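Local coordinates for peroxinectin A (Dictyostelium discoideum, PDB 6ERC), which uses hydrogen peroxide and a bound heme to oxidise phenolic donors, and also has iodide and thiocyanate peroxidase activity, at residues Tyr116-Val128 with Asp136-Ser148. Numbering follows the deposited sequence.
Sequences YFRTRATEVPCDV and DGKCYEQINSLGS. With NA (sodium ion), chain K; BMA (beta-D-mannopyranose), chain H.
Thr119 opens the pairing by laying CB and CG2 across the bent chain of Gln142, meeting its CG at about a right angle, while its hydroxyl turns to Arg386 and His390. Next, Arg120 O accepts a 2.9 Å bond from Ile143 N. The Arg120 side chain, with CG anti to the backbone N (chi1 180°) and extended as far as NE, runs over Ile143, whose CG2 sits on one face of the guanidinium, 3.9 Å from Arg120 NE. At the guanidinium edge, Arg120 NH2 gives an almost straight bond to mannose O3, 2.5 Å away. Ala121 forms a non-hydrogen-bonded pair with Gln142, and Thr122 a hydrogen-bonded one with Glu141, its N and O each 3.0 Å from Glu141 O and N respectively. Thr122 OG1 carries the mannose, an O-linked sugar joined at C1, and its CG2 rests on Ile143 CD1 at 3.8 Å; the sugar is thus held covalently at C1 by Thr122 and by a hydrogen bond at O3 from Arg120. Glu123 brings CA obliquely to the Tyr140 ring, 3.7 Å from CD2. Val124 N bonds to Cys139 O, and Val124 CG1 reaches Glu141 CB at 3.6 Å. Beyond Pro125, Cys126 closes this beta hairpin with a disulfide to Cys139 (chi3 112°), tying together the ends of its connecting loop. The two strands are the middle pair of a four-stranded antiparallel sheet, with 24-25 beside 139-144 and 91-96 beside 113-124; helix 379-390 packs against Tyr116, and after strand 139-144 the chain runs on to Gly147, whose O binds sodium.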
loop_
_atom_site.group_PDB
_atom_site.type_symbol
_atom_site.label_atom_id
_atom_site.label_comp_id
_atom_site.label_asym_id
_atom_site.label_seq_id
_atom_site.Cartn_x
_atom_site.Cartn_y
_atom_site.Cartn_z
ATOM N N TYR A 116 6.291 -18.522 -4.245
ATOM C CA TYR A 116 5.069 -17.897 -3.758
ATOM C C TYR A 116 4.533 -18.706 -2.590
ATOM O O TYR A 116 4.460 -19.936 -2.663
ATOM C CB TYR A 116 4.002 -17.791 -4.849
ATOM C CG TYR A 116 2.699 -17.203 -4.351
ATOM C CD1 TYR A 116 1.734 -18.004 -3.756
ATOM C CD2 TYR A 116 2.437 -15.844 -4.472
ATOM C CE1 TYR A 116 0.548 -17.472 -3.299
ATOM C CE2 TYR A 116 1.250 -15.304 -4.019
ATOM C CZ TYR A 116 0.312 -16.122 -3.433
ATOM O OH TYR A 116 -0.871 -15.588 -2.979
ATOM N N PHE A 117 4.150 -18.007 -1.527
ATOM C CA PHE A 117 3.591 -18.622 -0.333
ATOM C C PHE A 117 2.215 -18.033 -0.078
ATOM O O PHE A 117 2.037 -16.813 -0.133
ATOM C CB PHE A 117 4.507 -18.406 0.866
ATOM C CG PHE A 117 5.797 -19.160 0.777
ATOM C CD1 PHE A 117 6.876 -18.633 0.090
ATOM C CD2 PHE A 117 5.928 -20.402 1.371
ATOM C CE1 PHE A 117 8.067 -19.332 0.002
ATOM C CE2 PHE A 117 7.114 -21.105 1.289
ATOM C CZ PHE A 117 8.186 -20.571 0.603
ATOM N N ARG A 118 1.247 -18.900 0.195
ATOM C CA ARG A 118 -0.132 -18.459 0.321
ATOM C C ARG A 118 -0.329 -17.666 1.608
ATOM O O ARG A 118 0.362 -17.874 2.610
ATOM C CB ARG A 118 -1.080 -19.657 0.280
ATOM C CG ARG A 118 -1.020 -20.434 -1.032
ATOM C CD ARG A 118 -2.142 -21.455 -1.146
ATOM N NE ARG A 118 -3.453 -20.823 -1.275
ATOM C CZ ARG A 118 -4.582 -21.478 -1.528
ATOM N NH1 ARG A 118 -4.572 -22.793 -1.686
ATOM N NH2 ARG A 118 -5.725 -20.816 -1.627
ATOM N N THR A 119 -1.285 -16.745 1.564
ATOM C CA THR A 119 -1.538 -15.860 2.691
ATOM C C THR A 119 -2.044 -16.633 3.899
ATOM O O THR A 119 -2.804 -17.595 3.769
ATOM C CB THR A 119 -2.553 -14.791 2.298
ATOM O OG1 THR A 119 -2.101 -14.135 1.109
ATOM C CG2 THR A 119 -2.714 -13.764 3.414
ATOM N N ARG A 120 -1.616 -16.200 5.082
ATOM C CA ARG A 120 -2.117 -16.784 6.314
ATOM C C ARG A 120 -3.632 -16.731 6.339
ATOM O O ARG A 120 -4.252 -15.707 6.033
ATOM C CB ARG A 120 -1.548 -16.045 7.526
ATOM C CG ARG A 120 -2.010 -16.566 8.888
ATOM C CD ARG A 120 -1.527 -15.655 9.997
ATOM N NE ARG A 120 -2.218 -15.884 11.263
ATOM C CZ ARG A 120 -1.974 -15.200 12.378
ATOM N NH1 ARG A 120 -1.050 -14.243 12.391
ATOM N NH2 ARG A 120 -2.651 -15.470 13.486
ATOM N N ALA A 121 -4.217 -17.860 6.713
ATOM C CA ALA A 121 -5.661 -17.992 6.789
ATOM C C ALA A 121 -6.028 -18.707 8.080
ATOM O O ALA A 121 -5.195 -19.352 8.725
ATOM C CB ALA A 121 -6.238 -18.746 5.574
ATOM N N THR A 122 -7.294 -18.568 8.449
ATOM C CA THR A 122 -7.831 -19.160 9.660
ATOM C C THR A 122 -9.248 -19.636 9.378
ATOM O O THR A 122 -9.952 -19.086 8.524
ATOM C CB THR A 122 -7.824 -18.152 10.832
ATOM O OG1 THR A 122 -7.928 -18.862 12.068
ATOM C CG2 THR A 122 -9.004 -17.150 10.714
ATOM N N GLU A 123 -9.652 -20.668 10.108
ATOM C CA GLU A 123 -10.996 -21.202 9.971
ATOM C C GLU A 123 -12.014 -20.186 10.482
ATOM O O GLU A 123 -11.795 -19.509 11.482
ATOM C CB GLU A 123 -11.122 -22.539 10.729
ATOM C CG GLU A 123 -12.424 -23.264 10.478
ATOM C CD GLU A 123 -12.420 -24.658 11.081
ATOM O OE1 GLU A 123 -11.318 -25.224 11.276
ATOM O OE2 GLU A 123 -13.512 -25.191 11.361
ATOM N N VAL A 124 -13.130 -20.073 9.773
ATOM C CA VAL A 124 -14.200 -19.144 10.137
ATOM C C VAL A 124 -15.527 -19.886 10.082
ATOM O O VAL A 124 -15.633 -20.982 9.502
ATOM C CB VAL A 124 -14.223 -17.903 9.214
ATOM C CG1 VAL A 124 -12.952 -17.093 9.393
ATOM C CG2 VAL A 124 -14.425 -18.299 7.750
ATOM N N PRO A 125 -16.562 -19.317 10.702
ATOM C CA PRO A 125 -17.888 -19.936 10.636
ATOM C C PRO A 125 -18.437 -19.870 9.223
ATOM O O PRO A 125 -18.262 -18.873 8.518
ATOM C CB PRO A 125 -18.727 -19.092 11.603
ATOM C CG PRO A 125 -17.752 -18.373 12.452
ATOM C CD PRO A 125 -16.549 -18.153 11.599
ATOM N N CYS A 126 -19.110 -20.946 8.814
ATOM C CA CYS A 126 -19.663 -21.020 7.470
ATOM C C CYS A 126 -21.007 -20.319 7.340
ATOM O O CYS A 126 -21.436 -20.043 6.215
ATOM C CB CYS A 126 -19.819 -22.481 7.042
ATOM S SG CYS A 126 -18.273 -23.315 6.618
ATOM N N ASP A 127 -21.681 -20.034 8.451
ATOM C CA ASP A 127 -22.968 -19.349 8.435
ATOM C C ASP A 127 -22.842 -17.929 8.981
ATOM O O ASP A 127 -23.713 -17.446 9.707
ATOM C CB ASP A 127 -24.011 -20.139 9.225
ATOM C CG ASP A 127 -23.621 -20.343 10.676
ATOM O OD1 ASP A 127 -22.595 -19.775 11.111
ATOM O OD2 ASP A 127 -24.344 -21.076 11.384
ATOM N N VAL A 128 -21.755 -17.242 8.631
ATOM C CA VAL A 128 -21.499 -15.883 9.098
ATOM C C VAL A 128 -20.816 -15.112 7.976
ATOM O O VAL A 128 -19.735 -15.501 7.520
ATOM C CB VAL A 128 -20.629 -15.856 10.367
ATOM C CG1 VAL A 128 -20.306 -14.419 10.773
ATOM C CG2 VAL A 128 -21.326 -16.591 11.508
ATOM N N ASP A 136 -12.267 -28.832 1.396
ATOM C CA ASP A 136 -12.130 -29.777 2.495
ATOM C C ASP A 136 -13.321 -29.743 3.443
ATOM O O ASP A 136 -13.296 -30.419 4.477
ATOM C CB ASP A 136 -10.836 -29.507 3.272
ATOM C CG ASP A 136 -10.855 -28.175 4.006
ATOM O OD1 ASP A 136 -11.393 -28.116 5.133
ATOM O OD2 ASP A 136 -10.327 -27.186 3.459
ATOM N N GLY A 137 -14.359 -28.977 3.117
ATOM C CA GLY A 137 -15.573 -28.960 3.903
ATOM C C GLY A 137 -15.624 -27.918 4.996
ATOM O O GLY A 137 -16.552 -27.950 5.812
ATOM N N LYS A 138 -14.667 -26.996 5.041
ATOM C CA LYS A 138 -14.628 -25.959 6.062
ATOM C C LYS A 138 -14.514 -24.598 5.393
ATOM O O LYS A 138 -14.272 -24.493 4.191
ATOM C CB LYS A 138 -13.459 -26.184 7.028
ATOM C CG LYS A 138 -13.489 -27.540 7.723
ATOM C CD LYS A 138 -12.261 -27.757 8.598
ATOM C CE LYS A 138 -12.206 -29.177 9.150
ATOM N NZ LYS A 138 -11.006 -29.396 10.011
ATOM N N CYS A 139 -14.691 -23.548 6.186
ATOM C CA CYS A 139 -14.661 -22.182 5.684
ATOM C C CYS A 139 -13.453 -21.445 6.238
ATOM O O CYS A 139 -13.173 -21.494 7.445
ATOM C CB CYS A 139 -15.951 -21.440 6.040
ATOM S SG CYS A 139 -17.410 -22.112 5.223
ATOM N N TYR A 140 -12.744 -20.759 5.345
ATOM C CA TYR A 140 -11.530 -20.032 5.704
ATOM C C TYR A 140 -11.598 -18.588 5.253
ATOM O O TYR A 140 -12.269 -18.246 4.274
ATOM C CB TYR A 140 -10.267 -20.660 5.094
ATOM C CG TYR A 140 -10.058 -22.082 5.526
ATOM C CD1 TYR A 140 -10.444 -23.119 4.705
ATOM C CD2 TYR A 140 -9.500 -22.391 6.765
ATOM C CE1 TYR A 140 -10.274 -24.430 5.080
ATOM C CE2 TYR A 140 -9.330 -23.704 7.151
ATOM C CZ TYR A 140 -9.714 -24.721 6.311
ATOM O OH TYR A 140 -9.535 -26.027 6.704
ATOM N N GLU A 141 -10.861 -17.758 5.978
ATOM C CA GLU A 141 -10.719 -16.352 5.641
ATOM C C GLU A 141 -9.279 -15.917 5.848
ATOM O O GLU A 141 -8.602 -16.396 6.766
ATOM C CB GLU A 141 -11.669 -15.493 6.495
ATOM C CG GLU A 141 -11.708 -14.015 6.121
ATOM C CD GLU A 141 -11.886 -13.787 4.623
ATOM O OE1 GLU A 141 -10.864 -13.693 3.908
ATOM O OE2 GLU A 141 -13.043 -13.702 4.159
ATOM N N GLN A 142 -8.805 -15.045 4.960
ATOM C CA GLN A 142 -7.436 -14.570 5.070
ATOM C C GLN A 142 -7.286 -13.602 6.240
ATOM O O GLN A 142 -8.236 -12.926 6.655
ATOM C CB GLN A 142 -6.979 -13.899 3.768
ATOM C CG GLN A 142 -6.518 -14.868 2.678
ATOM C CD GLN A 142 -7.667 -15.604 2.013
ATOM O OE1 GLN A 142 -8.723 -15.029 1.754
ATOM N NE2 GLN A 142 -7.463 -16.884 1.732
ATOM N N ILE A 143 -6.069 -13.554 6.783
ATOM C CA ILE A 143 -5.767 -12.818 8.015
ATOM C C ILE A 143 -5.008 -11.546 7.668
ATOM O O ILE A 143 -3.996 -11.588 6.955
ATOM C CB ILE A 143 -4.968 -13.686 9.018
ATOM C CG1 ILE A 143 -5.885 -14.739 9.694
ATOM C CG2 ILE A 143 -4.285 -12.785 10.068
ATOM C CD1 ILE A 143 -6.539 -14.278 11.004
ATOM N N ASN A 144 -5.501 -10.420 8.173
ATOM C CA ASN A 144 -4.803 -9.145 8.057
ATOM C C ASN A 144 -3.779 -9.039 9.183
ATOM O O ASN A 144 -4.143 -8.867 10.353
ATOM C CB ASN A 144 -5.779 -7.965 8.111
ATOM C CG ASN A 144 -5.108 -6.641 7.803
ATOM O OD1 ASN A 144 -3.912 -6.592 7.515
ATOM N ND2 ASN A 144 -5.871 -5.567 7.849
ATOM N N SER A 145 -2.502 -9.141 8.835
ATOM C CA SER A 145 -1.424 -9.029 9.817
ATOM C C SER A 145 -1.039 -7.580 10.096
ATOM O O SER A 145 0.144 -7.254 10.227
ATOM C CB SER A 145 -0.217 -9.837 9.343
ATOM O OG SER A 145 -0.500 -11.226 9.354
ATOM N N LEU A 146 -2.028 -6.696 10.197
ATOM C CA LEU A 146 -1.791 -5.284 10.440
ATOM C C LEU A 146 -3.094 -4.657 10.912
ATOM O O LEU A 146 -4.181 -5.107 10.542
ATOM C CB LEU A 146 -1.284 -4.576 9.180
ATOM C CG LEU A 146 -0.235 -3.485 9.378
ATOM C CD1 LEU A 146 1.111 -4.088 9.747
ATOM C CD2 LEU A 146 -0.117 -2.643 8.123
ATOM N N GLY A 147 -2.976 -3.619 11.737
ATOM C CA GLY A 147 -4.148 -2.899 12.194
ATOM C C GLY A 147 -4.869 -2.220 11.046
ATOM O O GLY A 147 -4.238 -1.561 10.215
ATOM N N SER A 148 -6.192 -2.372 10.990
ATOM C CA SER A 148 -6.967 -1.840 9.876
ATOM C C SER A 148 -7.141 -0.329 9.940
ATOM O O SER A 148 -7.483 0.285 8.923
ATOM C CB SER A 148 -8.344 -2.507 9.835
ATOM O OG SER A 148 -8.223 -3.906 9.653
HETATM NA NA NA K . -2.870 0.550 10.986
HETATM C C1 BMA H . -6.692 -19.426 12.862
HETATM C C2 BMA H . -5.161 -19.441 13.186
HETATM C C3 BMA H . -4.840 -18.307 14.190
HETATM C C4 BMA H . -5.971 -18.155 15.248
HETATM C C5 BMA H . -6.813 -19.442 15.263
HETATM C C6 BMA H . -7.868 -19.480 16.357
HETATM O O2 BMA H . -4.384 -19.190 12.023
HETATM O O3 BMA H . -4.614 -17.081 13.523
HETATM O O4 BMA H . -5.414 -17.958 16.538
HETATM O O5 BMA H . -7.503 -19.534 14.010
HETATM O O6 BMA H . -7.854 -20.768 17.004
#